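Local coordinates for protein Zn-dependent hydrolase of metallo-beta-lactamase superfamily TM0207 (Thermotoga maritima, PDB 1VJN) that probably acts as a zinc-dependent hydrolase of the metallo-beta-lactamase superfamily, although its substrate is not known, at residues A50-E55 / R73-P78; V91-D96 / N106-F111; V118-D123 / V141-V146. One frame throughout, in Å; residues are numbered along the deposited sequence.

Contact 1 of 3, residues A50-E55 / R73-P78; sequences ADVVTE and RVIDRP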
ATOM      1  N   ALA A  50       1.648  15.186   7.901  1.00 24.28           N
ATOM      2  CA  ALA A  50       2.586  14.196   7.467  1.00 17.58           C
ATOM      3  C   ALA A  50       4.039  14.652   7.605  1.00 16.17           C
ATOM      4  O   ALA A  50       4.339  15.819   7.433  1.00 13.85           O
ATOM      5  CB  ALA A  50       2.268  13.852   6.023  1.00 18.39           C
ATOM      6  N   ASP A  51       4.928  13.677   7.846  1.00 16.68           N
ATOM      7  CA  ASP A  51       6.392  13.799   7.734  1.00 17.25           C
ATOM      8  C   ASP A  51       6.909  13.412   6.341  1.00 17.31           C
ATOM      9  O   ASP A  51       7.899  13.946   5.835  1.00 16.00           O
ATOM     10  CB  ASP A  51       7.024  12.869   8.764  1.00 15.92           C
ATOM     11  CG  ASP A  51       6.560  13.197  10.172  1.00 22.15           C
ATOM     12  OD1 ASP A  51       6.914  14.291  10.629  1.00 29.53           O
ATOM     13  OD2 ASP A  51       5.804  12.475  10.858  1.00 25.87           O
ATOM     14  N   VAL A  52       6.264  12.418   5.782  1.00 18.72           N
ATOM     15  CA  VAL A  52       6.575  11.945   4.454  1.00 18.73           C
ATOM     16  C   VAL A  52       5.297  11.778   3.634  1.00 20.53           C
ATOM     17  O   VAL A  52       4.233  11.329   4.133  1.00 17.60           O
ATOM     18  CB  VAL A  52       7.349  10.605   4.483  1.00 21.78           C
ATOM     19  CG1 VAL A  52       7.740  10.137   3.017  1.00 20.36           C
ATOM     20  CG2 VAL A  52       8.537  10.728   5.377  1.00 23.54           C
ATOM     21  N   VAL A  53       5.416  12.143   2.360  1.00 16.18           N
ATOM     22  CA  VAL A  53       4.416  11.790   1.377  1.00 15.71           C
ATOM     23  C   VAL A  53       5.102  11.003   0.278  1.00 17.37           C
ATOM     24  O   VAL A  53       6.095  11.470  -0.300  1.00 18.07           O
ATOM     25  CB  VAL A  53       3.715  13.037   0.779  1.00 14.77           C
ATOM     26  CG1 VAL A  53       2.808  12.649  -0.367  1.00 21.53           C
ATOM     27  CG2 VAL A  53       2.921  13.775   1.826  1.00 15.74           C
ATOM     28  N   THR A  54       4.593   9.811  -0.032  1.00 15.55           N
ATOM     29  CA  THR A  54       5.076   9.113  -1.241  1.00 17.65           C
ATOM     30  C   THR A  54       4.064   9.085  -2.405  1.00 20.35           C
ATOM     31  O   THR A  54       2.857   9.082  -2.183  1.00 19.95           O
ATOM     32  CB  THR A  54       5.427   7.691  -0.901  1.00 19.04           C
ATOM     33  OG1 THR A  54       4.254   7.019  -0.436  1.00 17.52           O
ATOM     34  CG2 THR A  54       6.492   7.592   0.249  1.00 18.06           C
ATOM     35  N   GLU A  55       4.578   9.004  -3.642  1.00 22.03           N
ATOM     36  CA  GLU A  55       3.752   8.982  -4.838  1.00 21.50           C
ATOM     37  C   GLU A  55       4.225   7.876  -5.740  1.00 17.54           C
ATOM     38  O   GLU A  55       5.317   7.958  -6.269  1.00 16.95           O
ATOM     39  CB  GLU A  55       3.895  10.298  -5.640  1.00 20.76           C
ATOM     40  CG  GLU A  55       3.597  11.600  -4.901  1.00 33.06           C
ATOM     41  CD  GLU A  55       2.129  11.935  -4.749  1.00 47.12           C
ATOM     42  OE1 GLU A  55       1.226  11.136  -5.163  1.00 51.15           O
ATOM     43  OE2 GLU A  55       1.899  13.045  -4.211  1.00 52.61           O
ATOM     44  N   ARG A  73       8.575  15.568   3.524  1.00 15.14           N
ATOM     45  CA  ARG A  73       9.425  15.184   2.430  1.00 17.31           C
ATOM     46  C   ARG A  73       8.556  14.432   1.415  1.00 16.84           C
ATOM     47  O   ARG A  73       7.879  13.462   1.763  1.00 18.34           O
ATOM     48  CB  ARG A  73      10.532  14.270   2.942  1.00 17.22           C
ATOM     49  CG  ARG A  73      11.360  13.587   1.891  1.00 19.05           C
ATOM     50  CD  ARG A  73      11.914  14.518   0.893  1.00 30.43           C
ATOM     51  NE  ARG A  73      13.334  14.249   0.685  1.00 44.72           N
ATOM     52  CZ  ARG A  73      13.845  13.648  -0.371  1.00 32.05           C
ATOM     53  NH1 ARG A  73      13.068  13.244  -1.387  1.00 33.02           N
ATOM     54  NH2 ARG A  73      15.152  13.501  -0.435  1.00 46.31           N
ATOM     55  N   VAL A  74       8.541  14.900   0.166  1.00 15.66           N
ATOM     56  CA  VAL A  74       7.810  14.213  -0.896  1.00 16.54           C
ATOM     57  C   VAL A  74       8.810  13.253  -1.525  1.00 16.65           C
ATOM     58  O   VAL A  74       9.866  13.704  -1.902  1.00 15.44           O
ATOM     59  CB  VAL A  74       7.372  15.174  -1.986  1.00 15.28           C
ATOM     60  CG1 VAL A  74       6.701  14.372  -3.163  1.00 18.37           C
ATOM     61  CG2 VAL A  74       6.433  16.186  -1.418  1.00 19.79           C
ATOM     62  N   ILE A  75       8.474  11.970  -1.662  1.00 16.17           N
ATOM     63  CA  ILE A  75       9.332  11.000  -2.344  1.00 19.79           C
ATOM     64  C   ILE A  75       8.537  10.451  -3.535  1.00 18.77           C
ATOM     65  O   ILE A  75       7.466   9.890  -3.368  1.00 17.84           O
ATOM     66  CB  ILE A  75       9.771   9.880  -1.410  1.00 17.26           C
ATOM     67  CG1 ILE A  75      10.448  10.435  -0.194  1.00 22.01           C
ATOM     68  CG2 ILE A  75      10.757   8.932  -2.071  1.00 22.85           C
ATOM     69  CD1 ILE A  75      10.796   9.410   0.808  1.00 17.88           C
ATOM     70  N   ASP A  76       9.037  10.726  -4.748  1.00 20.07           N
ATOM     71  CA  ASP A  76       8.393  10.274  -5.960  1.00 22.66           C
ATOM     72  C   ASP A  76       9.370   9.653  -6.955  1.00 22.79           C
ATOM     73  O   ASP A  76       9.058   9.567  -8.117  1.00 23.49           O
ATOM     74  CB  ASP A  76       7.648  11.419  -6.629  1.00 23.62           C
ATOM     75  CG  ASP A  76       8.540  12.591  -6.968  1.00 30.32           C
ATOM     76  OD1 ASP A  76       9.790  12.512  -6.853  1.00 31.39           O
ATOM     77  OD2 ASP A  76       8.059  13.674  -7.335  1.00 44.42           O
ATOM     78  N   ARG A  77      10.515   9.189  -6.465  1.00 23.63           N
ATOM     79  CA  ARG A  77      11.515   8.498  -7.262  1.00 21.97           C
ATOM     80  C   ARG A  77      12.027   7.274  -6.523  1.00 21.56           C
ATOM     81  O   ARG A  77      12.034   7.262  -5.301  1.00 23.57           O
ATOM     82  CB  ARG A  77      12.684   9.436  -7.558  1.00 21.78           C
ATOM     83  CG  ARG A  77      12.296  10.490  -8.502  1.00 25.03           C
ATOM     84  CD  ARG A  77      13.245  11.600  -8.699  1.00 42.08           C
ATOM     85  NE  ARG A  77      12.572  12.541  -9.595  1.00 52.38           N
ATOM     86  CZ  ARG A  77      12.611  12.495 -10.930  1.00 57.31           C
ATOM     87  NH1 ARG A  77      13.373  11.603 -11.580  1.00 57.50           N
ATOM     88  NH2 ARG A  77      11.914  13.401 -11.618  1.00 60.86           N
ATOM     89  N   PRO A  78      12.497   6.259  -7.262  1.00 19.03           N
ATOM     90  CA  PRO A  78      13.114   5.072  -6.638  1.00 20.72           C
ATOM     91  C   PRO A  78      14.419   5.393  -5.851  1.00 22.76           C
ATOM     92  O   PRO A  78      15.007   6.447  -6.029  1.00 22.70           O
ATOM     93  CB  PRO A  78      13.389   4.141  -7.825  1.00 20.74           C
ATOM     94  CG  PRO A  78      13.216   4.927  -9.032  1.00 20.01           C
ATOM     95  CD  PRO A  78      12.484   6.164  -8.733  1.00 22.50           C
TER
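Two groups of segment 73-78 converge on the carbonyl oxygen of Val53. Ile75 N donates to Val53 O at 2.8 Å, while Val74 CA sends a weaker CA-H...O contact to the same oxygen. One step earlier the roles reverse: Arg73 O receives Val53 N at 2.9 Å together with the CA-H of Val52. Arg73 N is 2.9 Å from Asp51 O. At the other end Glu55 N reaches Ile75 O at 3.0 Å through a more bent bond (147° at the hydrogen). The result is a parallel ladder pairing Val52 with Arg73, Val53 with Val74 and Thr54 with Ile75.

On the face carrying Val52 and Ile75, the valine branch CG1 lies anti to the backbone N (chi1 -177°) and meets the CD1 end of the isoleucine at 3.8 Å. Phe109 and Tyr81 pack against Ile75 on this face. Past the strands, Glu55 CB and Asp76 CB touch at 4.0 Å, but their carboxylates diverge, and Glu55 OE2 is held by His65 ND1. The Arg73 side chain bends outward until NH1 bonds to Val74 O, in the guanidinium plane.

Strand 73-75 is the outermost strand on that side of the six-stranded sheet of the metallo-hydrolase sandwich, with strand 52-54 next to it, and strand 52-54 leads into the sequence resembling the superfamily's HxHxDH zinc-binding motif.

Contact 2 of 3, residues V91-D96 / N106-F111; sequences VETFHD and NIVFVF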
ATOM      1  N   VAL A  91      11.019   1.265  -5.406  1.00 17.79           N
ATOM      2  CA  VAL A  91      11.446   0.251  -6.417  1.00 20.97           C
ATOM      3  C   VAL A  91      10.557   0.451  -7.622  1.00 19.24           C
ATOM      4  O   VAL A  91       9.366   0.388  -7.486  1.00 19.98           O
ATOM      5  CB  VAL A  91      11.311  -1.193  -5.838  1.00 21.16           C
ATOM      6  CG1 VAL A  91      11.553  -2.257  -6.862  1.00 22.86           C
ATOM      7  CG2 VAL A  91      12.235  -1.375  -4.673  1.00 23.35           C
ATOM      8  N   GLU A  92      11.133   0.781  -8.774  1.00 15.05           N
ATOM      9  CA  GLU A  92      10.355   1.012  -9.975  1.00 21.23           C
ATOM     10  C   GLU A  92      10.001  -0.352 -10.554  1.00 23.32           C
ATOM     11  O   GLU A  92      10.860  -1.251 -10.614  1.00 22.95           O
ATOM     12  CB  GLU A  92      11.170   1.809 -10.994  1.00 25.50           C
ATOM     13  CG  GLU A  92      10.378   2.584 -12.042  1.00 35.48           C
ATOM     14  CD  GLU A  92      11.205   3.774 -12.572  1.00 54.08           C
ATOM     15  OE1 GLU A  92      12.388   3.570 -12.985  1.00 55.00           O
ATOM     16  OE2 GLU A  92      10.696   4.923 -12.558  1.00 55.47           O
ATOM     17  N   THR A  93       8.733  -0.520 -10.901  1.00 22.68           N
ATOM     18  CA  THR A  93       8.255  -1.755 -11.505  1.00 21.74           C
ATOM     19  C   THR A  93       7.824  -1.564 -12.942  1.00 26.38           C
ATOM     20  O   THR A  93       7.552  -2.543 -13.660  1.00 24.27           O
ATOM     21  CB  THR A  93       7.098  -2.366 -10.735  1.00 21.63           C
ATOM     22  OG1 THR A  93       5.955  -1.493 -10.645  1.00 19.76           O
ATOM     23  CG2 THR A  93       7.483  -2.672  -9.356  1.00 20.80           C
ATOM     24  N   PHE A  94       7.692  -0.302 -13.328  1.00 25.53           N
ATOM     25  CA  PHE A  94       7.392   0.052 -14.657  1.00 31.28           C
ATOM     26  C   PHE A  94       7.953   1.442 -14.926  1.00 35.55           C
ATOM     27  O   PHE A  94       7.902   2.335 -14.046  1.00 36.74           O
ATOM     28  CB  PHE A  94       5.892   0.105 -14.885  1.00 33.74           C
ATOM     29  CG  PHE A  94       5.548   0.556 -16.266  1.00 37.15           C
ATOM     30  CD1 PHE A  94       5.888  -0.242 -17.348  1.00 39.28           C
ATOM     31  CD2 PHE A  94       4.967   1.806 -16.495  1.00 30.23           C
ATOM     32  CE1 PHE A  94       5.623   0.178 -18.661  1.00 45.29           C
ATOM     33  CE2 PHE A  94       4.690   2.240 -17.799  1.00 34.88           C
ATOM     34  CZ  PHE A  94       5.026   1.423 -18.886  1.00 40.94           C
ATOM     35  N   HIS A  95       8.460   1.620 -16.134  1.00 39.29           N
ATOM     36  CA  HIS A  95       8.792   2.944 -16.667  1.00 47.11           C
ATOM     37  C   HIS A  95       8.952   2.823 -18.193  1.00 50.26           C
ATOM     38  O   HIS A  95       9.799   2.055 -18.640  1.00 49.98           O
ATOM     39  CB  HIS A  95      10.075   3.475 -16.032  1.00 49.40           C
ATOM     40  CG  HIS A  95      10.465   4.852 -16.489  1.00 58.47           C
ATOM     41  ND1 HIS A  95      10.762   5.148 -17.805  1.00 63.75           N
ATOM     42  CD2 HIS A  95      10.642   6.005 -15.795  1.00 62.52           C
ATOM     43  CE1 HIS A  95      11.085   6.427 -17.904  1.00 62.24           C
ATOM     44  NE2 HIS A  95      11.019   6.968 -16.699  1.00 65.73           N
ATOM     45  N   ASP A  96       8.147   3.569 -18.966  1.00 53.70           N
ATOM     46  CA  ASP A  96       8.064   3.407 -20.436  1.00 57.00           C
ATOM     47  C   ASP A  96       9.239   4.032 -21.197  1.00 57.48           C
ATOM     48  O   ASP A  96       9.834   5.007 -20.741  1.00 59.52           O
ATOM     49  CB  ASP A  96       6.760   4.001 -20.976  1.00 58.58           C
ATOM     50  N   ASN A 106       5.580   3.285 -12.150  1.00 18.90           N
ATOM     51  CA  ASN A 106       4.991   2.791 -10.902  1.00 17.70           C
ATOM     52  C   ASN A 106       6.113   2.532  -9.937  1.00 19.44           C
ATOM     53  O   ASN A 106       7.024   1.761 -10.214  1.00 21.37           O
ATOM     54  CB  ASN A 106       4.142   1.534 -11.105  1.00 17.88           C
ATOM     55  CG  ASN A 106       3.368   1.172  -9.888  1.00 18.62           C
ATOM     56  OD1 ASN A 106       2.419   1.885  -9.492  1.00 18.91           O
ATOM     57  ND2 ASN A 106       3.788   0.102  -9.229  1.00 12.44           N
ATOM     58  N   ILE A 107       6.071   3.235  -8.814  1.00 19.53           N
ATOM     59  CA  ILE A 107       7.041   3.004  -7.789  1.00 17.95           C
ATOM     60  C   ILE A 107       6.337   2.368  -6.598  1.00 16.97           C
ATOM     61  O   ILE A 107       5.409   2.919  -6.067  1.00 18.09           O
ATOM     62  CB  ILE A 107       7.702   4.281  -7.385  1.00 16.44           C
ATOM     63  CG1 ILE A 107       8.311   4.983  -8.607  1.00 22.45           C
ATOM     64  CG2 ILE A 107       8.834   4.006  -6.347  1.00 19.43           C
ATOM     65  CD1 ILE A 107       8.817   6.337  -8.329  1.00 33.10           C
ATOM     66  N   VAL A 108       6.852   1.199  -6.227  1.00 19.57           N
ATOM     67  CA  VAL A 108       6.523   0.451  -5.026  1.00 21.18           C
ATOM     68  C   VAL A 108       7.384   1.026  -3.905  1.00 17.51           C
ATOM     69  O   VAL A 108       8.597   1.208  -4.061  1.00 18.72           O
ATOM     70  CB  VAL A 108       6.903  -1.041  -5.247  1.00 19.11           C
ATOM     71  CG1 VAL A 108       6.863  -1.801  -4.000  1.00 22.10           C
ATOM     72  CG2 VAL A 108       6.035  -1.664  -6.348  1.00 16.84           C
ATOM     73  N   PHE A 109       6.771   1.346  -2.784  1.00 17.53           N
ATOM     74  CA  PHE A 109       7.519   1.835  -1.634  1.00 15.60           C
ATOM     75  C   PHE A 109       7.495   0.856  -0.509  1.00 16.84           C
ATOM     76  O   PHE A 109       6.469   0.254  -0.222  1.00 17.87           O
ATOM     77  CB  PHE A 109       6.933   3.190  -1.173  1.00 15.90           C
ATOM     78  CG  PHE A 109       7.322   4.314  -2.078  1.00 17.27           C
ATOM     79  CD1 PHE A 109       8.602   4.828  -2.018  1.00 14.18           C
ATOM     80  CD2 PHE A 109       6.441   4.850  -3.002  1.00 20.39           C
ATOM     81  CE1 PHE A 109       8.984   5.818  -2.851  1.00 21.72           C
ATOM     82  CE2 PHE A 109       6.856   5.859  -3.845  1.00 18.99           C
ATOM     83  CZ  PHE A 109       8.087   6.340  -3.768  1.00 18.57           C
ATOM     84  N   VAL A 110       8.624   0.705   0.155  1.00 18.56           N
ATOM     85  CA  VAL A 110       8.712  -0.152   1.291  1.00 18.11           C
ATOM     86  C   VAL A 110       9.089   0.707   2.514  1.00 19.14           C
ATOM     87  O   VAL A 110      10.041   1.464   2.481  1.00 19.65           O
ATOM     88  CB  VAL A 110       9.740  -1.244   1.049  1.00 22.71           C
ATOM     89  CG1 VAL A 110       9.804  -2.186   2.222  1.00 15.70           C
ATOM     90  CG2 VAL A 110       9.386  -2.038  -0.202  1.00 20.81           C
ATOM     91  N   PHE A 111       8.335   0.571   3.579  1.00 17.78           N
ATOM     92  CA  PHE A 111       8.576   1.312   4.821  1.00 21.94           C
ATOM     93  C   PHE A 111       8.999   0.323   5.908  1.00 26.32           C
ATOM     94  O   PHE A 111       8.326  -0.690   6.161  1.00 23.92           O
ATOM     95  CB  PHE A 111       7.325   2.073   5.232  1.00 20.36           C
ATOM     96  CG  PHE A 111       6.712   2.827   4.103  1.00 23.95           C
ATOM     97  CD1 PHE A 111       7.181   4.087   3.766  1.00 28.27           C
ATOM     98  CD2 PHE A 111       5.693   2.279   3.362  1.00 22.45           C
ATOM     99  CE1 PHE A 111       6.639   4.779   2.733  1.00 28.13           C
ATOM    100  CE2 PHE A 111       5.152   2.969   2.311  1.00 24.80           C
ATOM    101  CZ  PHE A 111       5.626   4.207   1.983  1.00 21.17           C
TER
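Asn106 lies alongside Thr93, both side chains pointing the same way. Its CB sits 3.6 Å from Thr93 OG1; from there CG, anti to the backbone N (chi1 -170°), carries the amide alongside the threonine, with the N-H of ND2 turned to its hydroxyl. At the tip, ND2 donates to Thr93 OG1 at 3.0 Å, almost straight (170°) and in the amide plane. ND2 also bonds to Leu121 O, and OD1 accepts Asp123 N, which together fix the rotation of the amide in a buried place.

The backbone adds to the grip: Thr93 N reaches Asn106 O at 2.9 Å. Next to it, the threonine CG2 presses on Val108 CG2 at 3.5 Å, tighter than usual, the two side chains crossing at about a right angle. Val91 and Val108 form an antiparallel hydrogen-bonded pair, with Val91 N 2.8 Å from Val108 O and Val108 N 2.9 Å from Val91 O. Glu92 and Ile107 follow as a non-hydrogen-bonded pair; Ile107 CA makes a CA-H...O contact to Val91 O and Glu92 CA one to Asn106 O. Beyond Thr93, where the chain turns a corner, Phe94 N is buried without a partner in the model.

These strands are the two arms of an antiparallel beta hairpin in the larger sheet, and Asn106 ties the hairpin to the loop carrying Asp123, at the probable metal-site end of the fold.

Contact 3 of 3, residues V118-D123 / V141-V146; sequences VCHLGD and VLLVPV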
ATOM      1  N   VAL A 118       6.339  -2.584   5.748  1.00 17.43           N
ATOM      2  CA  VAL A 118       5.082  -2.319   5.089  1.00 17.63           C
ATOM      3  C   VAL A 118       5.395  -2.010   3.654  1.00 17.38           C
ATOM      4  O   VAL A 118       6.360  -1.273   3.381  1.00 18.05           O
ATOM      5  CB  VAL A 118       4.354  -1.124   5.742  1.00 20.17           C
ATOM      6  CG1 VAL A 118       3.000  -0.876   5.056  1.00 20.42           C
ATOM      7  CG2 VAL A 118       4.169  -1.363   7.242  1.00 24.63           C
ATOM      8  N   CYS A 119       4.596  -2.569   2.745  1.00 19.28           N
ATOM      9  CA  CYS A 119       4.750  -2.368   1.292  1.00 20.28           C
ATOM     10  C   CYS A 119       3.484  -1.878   0.605  1.00 18.16           C
ATOM     11  O   CYS A 119       2.461  -2.538   0.601  1.00 18.55           O
ATOM     12  CB  CYS A 119       5.202  -3.673   0.594  1.00 23.95           C
ATOM     13  SG  CYS A 119       5.610  -3.499  -1.162  1.00 22.60           S
ATOM     14  N   HIS A 120       3.607  -0.756  -0.085  1.00 16.95           N
ATOM     15  CA  HIS A 120       2.532  -0.242  -0.904  1.00 16.79           C
ATOM     16  C   HIS A 120       2.906  -0.503  -2.344  1.00 17.73           C
ATOM     17  O   HIS A 120       3.857   0.077  -2.888  1.00 15.52           O
ATOM     18  CB  HIS A 120       2.411   1.252  -0.676  1.00 17.93           C
ATOM     19  CG  HIS A 120       1.236   1.895  -1.334  1.00 22.59           C
ATOM     20  ND1 HIS A 120       1.149   2.080  -2.699  1.00 18.48           N
ATOM     21  CD2 HIS A 120       0.150   2.500  -0.798  1.00 17.41           C
ATOM     22  CE1 HIS A 120       0.022   2.716  -2.971  1.00 30.43           C
ATOM     23  NE2 HIS A 120      -0.582   3.017  -1.832  1.00 22.65           N
ATOM     24  N   LEU A 121       2.114  -1.314  -3.012  1.00 16.59           N
ATOM     25  CA  LEU A 121       2.484  -1.720  -4.353  1.00 17.14           C
ATOM     26  C   LEU A 121       2.096  -0.769  -5.497  1.00 20.42           C
ATOM     27  O   LEU A 121       2.451  -1.027  -6.645  1.00 22.38           O
ATOM     28  CB  LEU A 121       1.970  -3.119  -4.602  1.00 17.23           C
ATOM     29  CG  LEU A 121       2.749  -4.280  -3.919  1.00 14.37           C
ATOM     30  CD1 LEU A 121       1.973  -5.574  -4.126  1.00 17.46           C
ATOM     31  CD2 LEU A 121       4.209  -4.442  -4.403  1.00 20.35           C
ATOM     32  N   GLY A 122       1.387   0.310  -5.203  1.00 19.66           N
ATOM     33  CA  GLY A 122       1.000   1.286  -6.206  1.00 22.08           C
ATOM     34  C   GLY A 122      -0.067   0.655  -7.112  1.00 21.13           C
ATOM     35  O   GLY A 122      -0.958  -0.020  -6.645  1.00 23.58           O
ATOM     36  N   ASP A 123       0.066   0.878  -8.419  1.00 20.45           N
ATOM     37  CA  ASP A 123      -0.826   0.353  -9.443  1.00 16.80           C
ATOM     38  C   ASP A 123      -0.131  -0.772 -10.197  1.00 16.66           C
ATOM     39  O   ASP A 123      -0.202  -0.874 -11.402  1.00 23.19           O
ATOM     40  CB  ASP A 123      -1.155   1.504 -10.367  1.00 20.99           C
ATOM     41  CG  ASP A 123      -1.948   2.592  -9.647  1.00 30.46           C
ATOM     42  OD1 ASP A 123      -2.913   2.248  -8.947  1.00 40.47           O
ATOM     43  OD2 ASP A 123      -1.675   3.792  -9.678  1.00 47.78           O
ATOM     44  N   VAL A 141       3.278  -6.264   6.135  1.00 17.32           N
ATOM     45  CA  VAL A 141       1.989  -5.719   5.746  1.00 17.92           C
ATOM     46  C   VAL A 141       2.054  -5.309   4.287  1.00 16.91           C
ATOM     47  O   VAL A 141       2.845  -4.424   3.919  1.00 18.42           O
ATOM     48  CB  VAL A 141       1.583  -4.470   6.597  1.00 18.88           C
ATOM     49  CG1 VAL A 141       0.175  -4.007   6.239  1.00 18.23           C
ATOM     50  CG2 VAL A 141       1.650  -4.749   8.038  1.00 17.74           C
ATOM     51  N   LEU A 142       1.242  -5.960   3.461  1.00 15.68           N
ATOM     52  CA  LEU A 142       1.182  -5.702   2.037  1.00 18.25           C
ATOM     53  C   LEU A 142      -0.126  -4.986   1.611  1.00 17.79           C
ATOM     54  O   LEU A 142      -1.217  -5.467   1.874  1.00 18.97           O
ATOM     55  CB  LEU A 142       1.338  -7.026   1.265  1.00 19.59           C
ATOM     56  CG  LEU A 142       1.433  -6.896  -0.244  1.00 18.94           C
ATOM     57  CD1 LEU A 142       2.632  -6.041  -0.677  1.00 21.60           C
ATOM     58  CD2 LEU A 142       1.527  -8.302  -0.785  1.00 19.61           C
ATOM     59  N   LEU A 143       0.023  -3.862   0.923  1.00 15.58           N
ATOM     60  CA  LEU A 143      -1.089  -3.132   0.320  1.00 17.22           C
ATOM     61  C   LEU A 143      -1.056  -3.449  -1.166  1.00 20.44           C
ATOM     62  O   LEU A 143      -0.094  -3.082  -1.863  1.00 19.08           O
ATOM     63  CB  LEU A 143      -0.934  -1.645   0.566  1.00 21.05           C
ATOM     64  CG  LEU A 143      -0.623  -1.272   2.038  1.00 24.39           C
ATOM     65  CD1 LEU A 143      -0.407   0.247   2.153  1.00 27.99           C
ATOM     66  CD2 LEU A 143      -1.671  -1.697   2.960  1.00 29.85           C
ATOM     67  N   VAL A 144      -2.085  -4.156  -1.653  1.00 21.56           N
ATOM     68  CA  VAL A 144      -1.970  -4.807  -2.983  1.00 19.71           C
ATOM     69  C   VAL A 144      -3.241  -4.541  -3.828  1.00 18.52           C
ATOM     70  O   VAL A 144      -4.335  -4.706  -3.339  1.00 19.13           O
ATOM     71  CB  VAL A 144      -1.656  -6.356  -2.827  1.00 18.00           C
ATOM     72  CG1 VAL A 144      -2.773  -7.071  -2.158  1.00 20.04           C
ATOM     73  CG2 VAL A 144      -1.426  -7.036  -4.167  1.00 20.32           C
ATOM     74  N   PRO A 145      -3.088  -4.066  -5.075  1.00 19.22           N
ATOM     75  CA  PRO A 145      -4.202  -3.864  -5.958  1.00 22.18           C
ATOM     76  C   PRO A 145      -4.724  -5.205  -6.468  1.00 19.12           C
ATOM     77  O   PRO A 145      -3.931  -6.108  -6.656  1.00 18.44           O
ATOM     78  CB  PRO A 145      -3.589  -3.050  -7.119  1.00 19.87           C
ATOM     79  CG  PRO A 145      -2.184  -3.435  -7.153  1.00 20.22           C
ATOM     80  CD  PRO A 145      -1.826  -3.714  -5.740  1.00 21.89           C
ATOM     81  N   VAL A 146      -6.041  -5.335  -6.639  1.00 18.75           N
ATOM     82  CA  VAL A 146      -6.654  -6.574  -7.066  1.00 19.60           C
ATOM     83  C   VAL A 146      -7.784  -6.444  -8.104  1.00 19.57           C
ATOM     84  O   VAL A 146      -8.482  -7.421  -8.369  1.00 21.69           O
ATOM     85  CB  VAL A 146      -7.253  -7.333  -5.836  1.00 17.25           C
ATOM     86  CG1 VAL A 146      -6.165  -7.625  -4.792  1.00 18.46           C
ATOM     87  CG2 VAL A 146      -8.454  -6.566  -5.198  1.00 17.97           C
TER
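A beta-alpha-beta unit, strand 116-120, helix 130-136 and strand 141-145, brings these two segments together as parallel neighbours deep in the larger sheet. Cys119 is held through both backbone groups: its N lies 2.8 Å from Val141 O, and its O accepts Leu143 N at 2.8 Å. Leu121 N then reaches Leu143 O at 3.1 Å. Val118 and Val141 lie side by side on one face, CG2 of the first against CB of the second at 4.1 Å.

On the same face Leu143 CD1 approaches His120 CD2 obliquely at 3.8 Å, the two side chains crossing at about a right angle. The imidazole is fixed from both nitrogens: Gly122 N donates to His120 ND1 at 3.1 Å, tilted from the ring plane, and NE2 bonds to Ala21 O. The chain after His120 runs through Gly122 into Asp123, which lies near His57 and His173, a grouping consistent with the metal site found at the strand ends of metallo-beta-lactamase folds.

Leu121 points toward the neighbouring strand. Its CD1 branch meets Leu142 CD1 at 3.5 Å and Val144 CG2 at 3.7 Å, while its CB rests on Pro145 CD. In Leu142, CG anti to the backbone N (chi1 -174°) and chi2 of 60° bring CD1 to Leu121. Val160 and Ala161 of helix 154-163 pack against Leu121 and Leu142 respectively.

From the N terminus the three contacts follow in series, without nesting or crossing. Contact 1 closes the loop of residues 56-72, part of it unmodelled, at the edge of the six-stranded sheet. Contact 2 closes the hairpin connection between strands 86-95 and 105-113, much of it not modelled, and contact 3 the connection containing helix 130-136; both belong to the eight-stranded sheet. Contacts 1 and 2 meet where the sheets face each other, Phe109 CZ lying 3.6 Å from Ile75 O and Ile107 CD1 packing on the 76-77 backbone. Contacts 2 and 3 join within one sheet, Phe111 N probably bonding to Val118 O at 2.7 Å. Contacts 1 and 3 do not touch.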